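Long-range contact in PROTEIN (hypothetical protein EF0366) (Enterococcus faecalis, PDB 1VPY), which is of unknown function but belongs to the DUF72 family and folds as a TIM-type alpha/beta barrel: residues A116-C127 and L145-W156. Numbering follows the deposited sequence.
Sequences AFLVQFSGTFGC and LPIAIELRNNSW
Five backbone hydrogen bonds, beginning with Phe117 N on Pro146 O and ending with Phe121 N on Glu150 O, zip strands 116-120 and 147-150 and their flanking residues together in parallel. The side chains of both strands are buried. Toward helix 129-141, Ile147 CD1 lies at the edge of the Phe117 ring, 3.7 Å from Phe117 CB, and Ile149 CD1 packs on Val119 CB. On the barrel interior, Gln120 and Glu150 run side by side. The bent Gln120 chain (chi2 -90°) lays its amide over one face of the Arg152 guanidinium, planes 18° apart, while Arg152 NH1 forms a salt bridge with Glu150 OE2 (2.7 Å), its N-H poorly aimed. Lys76 hydrogen-bonds Gln120 OE1; Glu150 bridges to Arg204 through OE1 and hydrogen-bonds His206 through OE2.

Beyond the strands, Ser122, Gly123, Asn153 and Cys127 form the looser, solvent side, though Phe125 and Trp156 stay buried. Asn153 ND2 gives Gly123 O a straight 2.7 Å bond; Asn153 OD1 receives Ser155 N and OG from opposite faces, the former closing an Asx turn. Trp156 NE1 donates an in-plane hydrogen bond to Phe125 O (3.0 Å), and Cys127 CA sits over the six-membered ring of Trp156. Helix 129-141 links the strands, completing a beta-alpha-beta unit of the TIM barrel.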
loop_
_atom_site.group_PDB
_atom_site.type_symbol
_atom_site.label_atom_id
_atom_site.label_comp_id
_atom_site.label_asym_id
_atom_site.label_seq_id
_atom_site.Cartn_x
_atom_site.Cartn_y
_atom_site.Cartn_z
ATOM N N ALA A 116 1.736 -7.370 1.556
ATOM C CA ALA A 116 2.750 -6.813 0.665
ATOM C C ALA A 116 3.602 -5.776 1.385
ATOM O O ALA A 116 3.151 -5.186 2.369
ATOM C CB ALA A 116 2.097 -6.194 -0.566
ATOM N N PHE A 117 4.834 -5.578 0.919
ATOM C CA PHE A 117 5.592 -4.384 1.292
ATOM C C PHE A 117 5.146 -3.231 0.407
ATOM O O PHE A 117 5.150 -3.357 -0.821
ATOM C CB PHE A 117 7.102 -4.595 1.146
ATOM C CG PHE A 117 7.679 -5.517 2.172
ATOM C CD1 PHE A 117 7.654 -5.180 3.521
ATOM C CD2 PHE A 117 8.248 -6.722 1.795
ATOM C CE1 PHE A 117 8.181 -6.036 4.479
ATOM C CE2 PHE A 117 8.778 -7.591 2.745
ATOM C CZ PHE A 117 8.744 -7.250 4.088
ATOM N N LEU A 118 4.738 -2.122 1.019
ATOM C CA LEU A 118 4.348 -0.950 0.240
ATOM C C LEU A 118 5.538 -0.033 0.067
ATOM O O LEU A 118 6.083 0.479 1.034
ATOM C CB LEU A 118 3.151 -0.204 0.855
ATOM C CG LEU A 118 2.865 1.213 0.332
ATOM C CD1 LEU A 118 2.392 1.246 -1.128
ATOM C CD2 LEU A 118 1.877 1.914 1.236
ATOM N N VAL A 119 5.956 0.139 -1.178
ATOM C CA VAL A 119 6.996 1.101 -1.512
ATOM C C VAL A 119 6.282 2.266 -2.192
ATOM O O VAL A 119 5.846 2.160 -3.342
ATOM C CB VAL A 119 8.078 0.488 -2.433
ATOM C CG1 VAL A 119 9.227 1.457 -2.641
ATOM C CG2 VAL A 119 8.599 -0.829 -1.863
ATOM N N GLN A 120 6.151 3.367 -1.455
ATOM C CA GLN A 120 5.361 4.512 -1.884
ATOM C C GLN A 120 6.269 5.716 -2.181
ATOM O O GLN A 120 6.930 6.232 -1.277
ATOM C CB GLN A 120 4.325 4.823 -0.797
ATOM C CG GLN A 120 3.406 6.001 -1.077
ATOM C CD GLN A 120 3.975 7.300 -0.565
ATOM O OE1 GLN A 120 4.219 7.460 0.637
ATOM N NE2 GLN A 120 4.197 8.239 -1.471
ATOM N N PHE A 121 6.296 6.155 -3.442
ATOM C CA PHE A 121 7.211 7.221 -3.890
ATOM C C PHE A 121 6.598 8.614 -3.877
ATOM O O PHE A 121 5.386 8.773 -3.855
ATOM C CB PHE A 121 7.757 6.920 -5.290
ATOM C CG PHE A 121 8.630 5.706 -5.345
ATOM C CD1 PHE A 121 9.986 5.797 -5.063
ATOM C CD2 PHE A 121 8.094 4.466 -5.660
ATOM C CE1 PHE A 121 10.802 4.671 -5.104
ATOM C CE2 PHE A 121 8.900 3.334 -5.706
ATOM C CZ PHE A 121 10.261 3.441 -5.429
ATOM N N SER A 122 7.451 9.626 -3.910
ATOM C CA SER A 122 6.999 11.015 -3.889
ATOM C C SER A 122 6.555 11.526 -5.253
ATOM O O SER A 122 6.746 10.866 -6.282
ATOM C CB SER A 122 8.105 11.906 -3.350
ATOM O OG SER A 122 8.399 11.535 -2.024
ATOM N N GLY A 123 5.969 12.718 -5.243
ATOM C CA GLY A 123 5.548 13.393 -6.462
ATOM C C GLY A 123 6.707 13.726 -7.379
ATOM O O GLY A 123 6.509 13.929 -8.572
ATOM N N THR A 124 7.916 13.764 -6.818
ATOM C CA THR A 124 9.134 14.109 -7.564
ATOM C C THR A 124 9.765 12.889 -8.249
ATOM O O THR A 124 10.636 13.035 -9.116
ATOM C CB THR A 124 10.187 14.771 -6.651
ATOM O OG1 THR A 124 10.685 13.802 -5.718
ATOM C CG2 THR A 124 9.586 15.950 -5.892
ATOM N N PHE A 125 9.326 11.696 -7.844
ATOM C CA PHE A 125 9.762 10.428 -8.436
ATOM C C PHE A 125 8.893 10.111 -9.650
ATOM O O PHE A 125 7.812 9.516 -9.527
ATOM C CB PHE A 125 9.652 9.315 -7.390
ATOM C CG PHE A 125 10.226 7.986 -7.821
ATOM C CD1 PHE A 125 9.435 7.045 -8.481
ATOM C CD2 PHE A 125 11.547 7.656 -7.522
ATOM C CE1 PHE A 125 9.955 5.806 -8.855
ATOM C CE2 PHE A 125 12.076 6.417 -7.890
ATOM C CZ PHE A 125 11.276 5.492 -8.559
ATOM N N GLY A 126 9.367 10.518 -10.821
ATOM C CA GLY A 126 8.613 10.360 -12.055
ATOM C C GLY A 126 9.281 9.435 -13.048
ATOM O O GLY A 126 10.337 8.868 -12.769
ATOM N N CYS A 127 8.650 9.292 -14.210
ATOM C CA CYS A 127 9.105 8.400 -15.274
ATOM C C CYS A 127 10.443 8.860 -15.860
ATOM O O CYS A 127 10.491 9.701 -16.762
ATOM C CB CYS A 127 8.025 8.305 -16.360
ATOM S SG CYS A 127 8.408 7.270 -17.786
ATOM N N LEU A 145 9.581 -11.556 -2.904
ATOM C CA LEU A 145 8.640 -11.017 -1.927
ATOM C C LEU A 145 7.577 -10.152 -2.607
ATOM O O LEU A 145 7.876 -9.479 -3.602
ATOM C CB LEU A 145 9.388 -10.217 -0.853
ATOM C CG LEU A 145 10.318 -11.025 0.056
ATOM C CD1 LEU A 145 11.167 -10.112 0.905
ATOM C CD2 LEU A 145 9.529 -12.006 0.928
ATOM N N PRO A 146 6.335 -10.168 -2.076
ATOM C CA PRO A 146 5.239 -9.398 -2.673
ATOM C C PRO A 146 5.416 -7.892 -2.465
ATOM O O PRO A 146 5.405 -7.417 -1.330
ATOM C CB PRO A 146 4.006 -9.908 -1.921
ATOM C CG PRO A 146 4.537 -10.379 -0.601
ATOM C CD PRO A 146 5.900 -10.918 -0.879
ATOM N N ILE A 147 5.588 -7.155 -3.559
ATOM C CA ILE A 147 5.821 -5.714 -3.490
ATOM C C ILE A 147 4.678 -4.926 -4.126
ATOM O O ILE A 147 4.362 -5.107 -5.304
ATOM C CB ILE A 147 7.154 -5.311 -4.163
ATOM C CG1 ILE A 147 8.339 -6.047 -3.527
ATOM C CG2 ILE A 147 7.355 -3.805 -4.103
ATOM C CD1 ILE A 147 8.468 -5.872 -2.022
ATOM N N ALA A 148 4.053 -4.062 -3.331
ATOM C CA ALA A 148 3.066 -3.138 -3.844
ATOM C C ALA A 148 3.754 -1.798 -4.048
ATOM O O ALA A 148 4.290 -1.210 -3.101
ATOM C CB ALA A 148 1.904 -3.016 -2.884
ATOM N N ILE A 149 3.761 -1.330 -5.291
ATOM C CA ILE A 149 4.400 -0.064 -5.656
ATOM C C ILE A 149 3.318 1.009 -5.753
ATOM O O ILE A 149 2.281 0.797 -6.387
ATOM C CB ILE A 149 5.139 -0.187 -7.031
ATOM C CG1 ILE A 149 6.292 -1.207 -6.978
ATOM C CG2 ILE A 149 5.564 1.173 -7.570
ATOM C CD1 ILE A 149 7.540 -0.758 -6.235
ATOM N N GLU A 150 3.555 2.149 -5.110
ATOM C CA GLU A 150 2.689 3.322 -5.268
ATOM C C GLU A 150 3.449 4.536 -5.796
ATOM O O GLU A 150 4.553 4.814 -5.340
ATOM C CB GLU A 150 2.007 3.684 -3.956
ATOM C CG GLU A 150 0.878 4.663 -4.157
ATOM C CD GLU A 150 0.290 5.163 -2.865
ATOM O OE1 GLU A 150 0.033 4.341 -1.955
ATOM O OE2 GLU A 150 0.069 6.388 -2.774
ATOM N N LEU A 151 2.832 5.258 -6.736
ATOM C CA LEU A 151 3.420 6.462 -7.351
ATOM C C LEU A 151 2.539 7.705 -7.133
ATOM O O LEU A 151 1.312 7.586 -7.036
ATOM C CB LEU A 151 3.627 6.241 -8.855
ATOM C CG LEU A 151 4.138 4.884 -9.361
ATOM C CD1 LEU A 151 3.728 4.654 -10.797
ATOM C CD2 LEU A 151 5.639 4.743 -9.203
ATOM N N ARG A 152 3.170 8.885 -7.051
ATOM C CA ARG A 152 2.461 10.179 -6.920
ATOM C C ARG A 152 2.781 11.130 -8.063
ATOM O O ARG A 152 2.651 12.349 -7.912
ATOM C CB ARG A 152 2.798 10.903 -5.606
ATOM C CG ARG A 152 2.296 10.246 -4.348
ATOM C CD ARG A 152 1.785 11.258 -3.327
ATOM N NE ARG A 152 1.677 10.676 -1.983
ATOM C CZ ARG A 152 0.909 9.633 -1.665
ATOM N NH1 ARG A 152 0.173 9.032 -2.589
ATOM N NH2 ARG A 152 0.879 9.174 -0.418
ATOM N N ASN A 153 3.204 10.585 -9.197
ATOM C CA ASN A 153 3.560 11.404 -10.358
ATOM C C ASN A 153 2.852 10.916 -11.615
ATOM O O ASN A 153 2.946 9.741 -11.972
ATOM C CB ASN A 153 5.077 11.408 -10.555
ATOM C CG ASN A 153 5.517 12.354 -11.639
ATOM O OD1 ASN A 153 5.326 12.089 -12.826
ATOM N ND2 ASN A 153 6.120 13.466 -11.242
ATOM N N ASN A 154 2.158 11.824 -12.294
ATOM C CA ASN A 154 1.306 11.449 -13.425
ATOM C C ASN A 154 2.030 11.121 -14.737
ATOM O O ASN A 154 1.393 10.645 -15.678
ATOM C CB ASN A 154 0.238 12.516 -13.678
ATOM C CG ASN A 154 0.742 13.637 -14.565
ATOM O OD1 ASN A 154 0.353 13.742 -15.729
ATOM N ND2 ASN A 154 1.627 14.469 -14.027
ATOM N N SER A 155 3.338 11.376 -14.810
ATOM C CA SER A 155 4.095 11.099 -16.042
ATOM C C SER A 155 4.166 9.598 -16.320
ATOM O O SER A 155 4.185 9.181 -17.479
ATOM C CB SER A 155 5.498 11.725 -16.016
ATOM O OG SER A 155 6.372 11.035 -15.136
ATOM N N TRP A 156 4.199 8.805 -15.249
ATOM C CA TRP A 156 4.046 7.347 -15.317
ATOM C C TRP A 156 2.739 6.938 -16.000
ATOM O O TRP A 156 2.643 5.846 -16.560
ATOM C CB TRP A 156 4.040 6.739 -13.914
ATOM C CG TRP A 156 5.304 6.908 -13.124
ATOM C CD1 TRP A 156 5.499 7.741 -12.058
ATOM C CD2 TRP A 156 6.540 6.206 -13.314
ATOM N NE1 TRP A 156 6.780 7.610 -11.581
ATOM C CE2 TRP A 156 7.442 6.678 -12.335
ATOM C CE3 TRP A 156 6.978 5.232 -14.220
ATOM C CZ2 TRP A 156 8.754 6.202 -12.232
ATOM C CZ3 TRP A 156 8.284 4.765 -14.121
ATOM C CH2 TRP A 156 9.154 5.250 -13.132
#